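GH3 beta-N-acetylglucosaminidase (Paenibacillaceae, PDB 6K5J) hydrolyses terminal beta-linked N-acetylglucosamine residues as a family 3 glycoside hydrolase, probably acting on chitin-derived oligosaccharides. Local coordinates at residues H440-S445 with A465-A470. Numbering follows the deposited sequence.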
ATOM      1  N   HIS A 440       9.029   9.586  31.143  1.00 32.97           N
ATOM      2  CA  HIS A 440       9.671   8.310  31.440  1.00 37.19           C
ATOM      3  C   HIS A 440      10.919   8.104  30.584  1.00 36.70           C
ATOM      4  O   HIS A 440      11.941   7.617  31.079  1.00 33.43           O
ATOM      5  CB  HIS A 440       8.686   7.162  31.229  1.00 37.05           C
ATOM      6  CG  HIS A 440       9.164   5.851  31.774  1.00 39.13           C
ATOM      7  ND1 HIS A 440       8.811   4.639  31.221  1.00 45.04           N
ATOM      8  CD2 HIS A 440       9.974   5.564  32.822  1.00 40.56           C
ATOM      9  CE1 HIS A 440       9.378   3.661  31.906  1.00 39.34           C
ATOM     10  NE2 HIS A 440      10.088   4.197  32.883  1.00 39.76           N
ATOM     11  N   ILE A 441      10.857   8.468  29.299  1.00 35.88           N
ATOM     12  CA  ILE A 441      12.015   8.289  28.425  1.00 35.67           C
ATOM     13  C   ILE A 441      13.149   9.217  28.849  1.00 33.27           C
ATOM     14  O   ILE A 441      14.312   8.807  28.923  1.00 32.35           O
ATOM     15  CB  ILE A 441      11.633   8.519  26.950  1.00 31.05           C
ATOM     16  CG1 ILE A 441      10.630   7.465  26.471  1.00 25.42           C
ATOM     17  CG2 ILE A 441      12.897   8.508  26.079  1.00 26.73           C
ATOM     18  CD1 ILE A 441      10.994   6.032  26.847  1.00 31.76           C
ATOM     19  N   GLN A 442      12.829  10.482  29.130  1.00 33.89           N
ATOM     20  CA  GLN A 442      13.868  11.416  29.550  1.00 38.19           C
ATOM     21  C   GLN A 442      14.545  10.940  30.828  1.00 39.65           C
ATOM     22  O   GLN A 442      15.762  11.082  30.986  1.00 36.19           O
ATOM     23  CB  GLN A 442      13.281  12.816  29.735  1.00 43.37           C
ATOM     24  CG  GLN A 442      12.657  13.382  28.466  1.00 47.26           C
ATOM     25  CD  GLN A 442      13.092  14.798  28.168  1.00 51.55           C
ATOM     26  OE1 GLN A 442      14.248  15.161  28.381  1.00 57.99           O
ATOM     27  NE2 GLN A 442      12.165  15.611  27.662  1.00 49.07           N
ATOM     28  N   GLU A 443      13.777  10.339  31.735  1.00 41.15           N
ATOM     29  CA  GLU A 443      14.347   9.835  32.978  1.00 40.54           C
ATOM     30  C   GLU A 443      15.270   8.649  32.724  1.00 40.66           C
ATOM     31  O   GLU A 443      16.395   8.604  33.233  1.00 36.69           O
ATOM     32  CB  GLU A 443      13.230   9.445  33.944  1.00 44.16           C
ATOM     33  CG  GLU A 443      13.710   9.147  35.359  1.00 50.13           C
ATOM     34  CD  GLU A 443      12.896   8.062  36.039  1.00 55.66           C
ATOM     35  OE1 GLU A 443      13.248   6.870  35.900  1.00 61.21           O
ATOM     36  OE2 GLU A 443      11.904   8.403  36.714  1.00 62.32           O
ATOM     37  N   LEU A 444      14.808   7.668  31.944  1.00 36.78           N
ATOM     38  CA  LEU A 444      15.638   6.496  31.681  1.00 34.25           C
ATOM     39  C   LEU A 444      16.905   6.865  30.918  1.00 30.33           C
ATOM     40  O   LEU A 444      17.934   6.196  31.064  1.00 32.45           O
ATOM     41  CB  LEU A 444      14.835   5.447  30.915  1.00 29.53           C
ATOM     42  CG  LEU A 444      13.826   4.654  31.743  1.00 40.35           C
ATOM     43  CD1 LEU A 444      12.810   3.957  30.841  1.00 36.24           C
ATOM     44  CD2 LEU A 444      14.546   3.648  32.631  1.00 37.44           C
ATOM     45  N   SER A 445      16.857   7.923  30.106  1.00 33.08           N
ATOM     46  CA  SER A 445      18.047   8.363  29.389  1.00 32.34           C
ATOM     47  C   SER A 445      19.099   8.935  30.329  1.00 35.41           C
ATOM     48  O   SER A 445      20.277   8.995  29.960  1.00 34.10           O
ATOM     49  CB  SER A 445      17.685   9.398  28.323  1.00 34.95           C
ATOM     50  OG  SER A 445      17.284  10.629  28.902  1.00 38.19           O
ATOM     51  N   ALA A 465       8.816  14.399  17.814  1.00 23.65           N
ATOM     52  CA  ALA A 465      10.021  15.094  17.376  1.00 27.08           C
ATOM     53  C   ALA A 465      10.648  15.883  18.517  1.00 28.33           C
ATOM     54  O   ALA A 465      11.878  15.961  18.630  1.00 28.70           O
ATOM     55  CB  ALA A 465       9.708  16.014  16.193  1.00 25.11           C
ATOM     56  N   ALA A 466       9.816  16.468  19.379  1.00 30.99           N
ATOM     57  CA  ALA A 466      10.336  17.252  20.495  1.00 27.69           C
ATOM     58  C   ALA A 466      11.079  16.372  21.492  1.00 27.19           C
ATOM     59  O   ALA A 466      12.130  16.769  22.008  1.00 31.99           O
ATOM     60  CB  ALA A 466       9.195  18.010  21.179  1.00 30.62           C
ATOM     61  N   LEU A 467      10.552  15.175  21.775  1.00 29.33           N
ATOM     62  CA  LEU A 467      11.268  14.233  22.626  1.00 28.84           C
ATOM     63  C   LEU A 467      12.632  13.900  22.040  1.00 29.26           C
ATOM     64  O   LEU A 467      13.647  13.913  22.748  1.00 25.81           O
ATOM     65  CB  LEU A 467      10.444  12.958  22.821  1.00 29.29           C
ATOM     66  CG  LEU A 467      11.158  11.777  23.487  1.00 28.32           C
ATOM     67  CD1 LEU A 467      11.698  12.180  24.847  1.00 32.24           C
ATOM     68  CD2 LEU A 467      10.219  10.583  23.622  1.00 31.09           C
ATOM     69  N   ILE A 468      12.677  13.607  20.737  1.00 27.33           N
ATOM     70  CA  ILE A 468      13.943  13.260  20.098  1.00 24.97           C
ATOM     71  C   ILE A 468      14.923  14.424  20.180  1.00 26.24           C
ATOM     72  O   ILE A 468      16.100  14.248  20.521  1.00 25.73           O
ATOM     73  CB  ILE A 468      13.712  12.830  18.638  1.00 21.62           C
ATOM     74  CG1 ILE A 468      12.904  11.537  18.585  1.00 24.23           C
ATOM     75  CG2 ILE A 468      15.046  12.674  17.946  1.00 21.24           C
ATOM     76  CD1 ILE A 468      12.377  11.200  17.178  1.00 24.04           C
ATOM     77  N   GLU A 469      14.459  15.629  19.836  1.00 27.68           N
ATOM     78  CA  GLU A 469      15.326  16.801  19.910  1.00 29.10           C
ATOM     79  C   GLU A 469      15.806  17.058  21.335  1.00 28.30           C
ATOM     80  O   GLU A 469      16.939  17.510  21.536  1.00 30.40           O
ATOM     81  CB  GLU A 469      14.598  18.030  19.353  1.00 29.90           C
ATOM     82  CG  GLU A 469      14.621  18.125  17.821  1.00 29.95           C
ATOM     83  CD  GLU A 469      15.971  18.548  17.270  1.00 34.00           C
ATOM     84  OE1 GLU A 469      16.355  19.725  17.466  1.00 33.78           O
ATOM     85  OE2 GLU A 469      16.660  17.710  16.642  1.00 31.32           O
ATOM     86  N   ALA A 470      14.973  16.755  22.331  1.00 31.40           N
ATOM     87  CA  ALA A 470      15.392  16.903  23.724  1.00 30.37           C
ATOM     88  C   ALA A 470      16.519  15.934  24.060  1.00 34.91           C
ATOM     89  O   ALA A 470      17.533  16.319  24.660  1.00 30.79           O
ATOM     90  CB  ALA A 470      14.197  16.688  24.656  1.00 30.96           C
TER
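Leu467 sets its two methyls against Ile441 and Gln442 of the preceding helix. Its CG lies anti to the backbone N (chi1 170°), which carries both methyls across to that helix. Leu467 CD1 touches Ile441 CG2 at 4.1 Å and Gln442 CG at 3.9 Å. Leu467 CD2 packs against Ile441 CB at 4.2 Å. The leucine side chain lies roughly perpendicular to that of Ile441. Ile441 offers its CG2 branch to the leucine, while its CG1 arm, beside the backbone N, leads away from it. Gln442 and Leu467 run alongside each other, pointing opposite ways. A bend at chi2 (-132°) brings the glutamine amide over to Ala470, where Gln442 NE2 lies 3.8 Å and Gln442 OE1 4.0 Å from Ala470 CB. This is van der Waals contact, and no hydrogen bond joins the two segments. The axes of 440-445 and 465-470 approach to 10.8 Å, 16° from parallel. The segments lie on helices 435-447 and 462-472, which link parallel strands 424-430, 450-455 and 478-483 in turn. They are thus consecutive beta-alpha-beta connections packed side by side. Ile441 also touches Leu471 of helix 462-472 and Gln427 of strand 424-430. An alanine in place of Gln442 would probably strip the Ala470 methyl of its amide neighbour and leave Leu467 CD1 resting on Ile441 alone of the preceding segment. One turn on from Gln442, Ser445 OG donates to Gln442 O at 2.6 Å, from above the carbonyl plane. The same hydroxyl is hydrogen-bonded to Lys474 NZ, just past the end of helix 462-472.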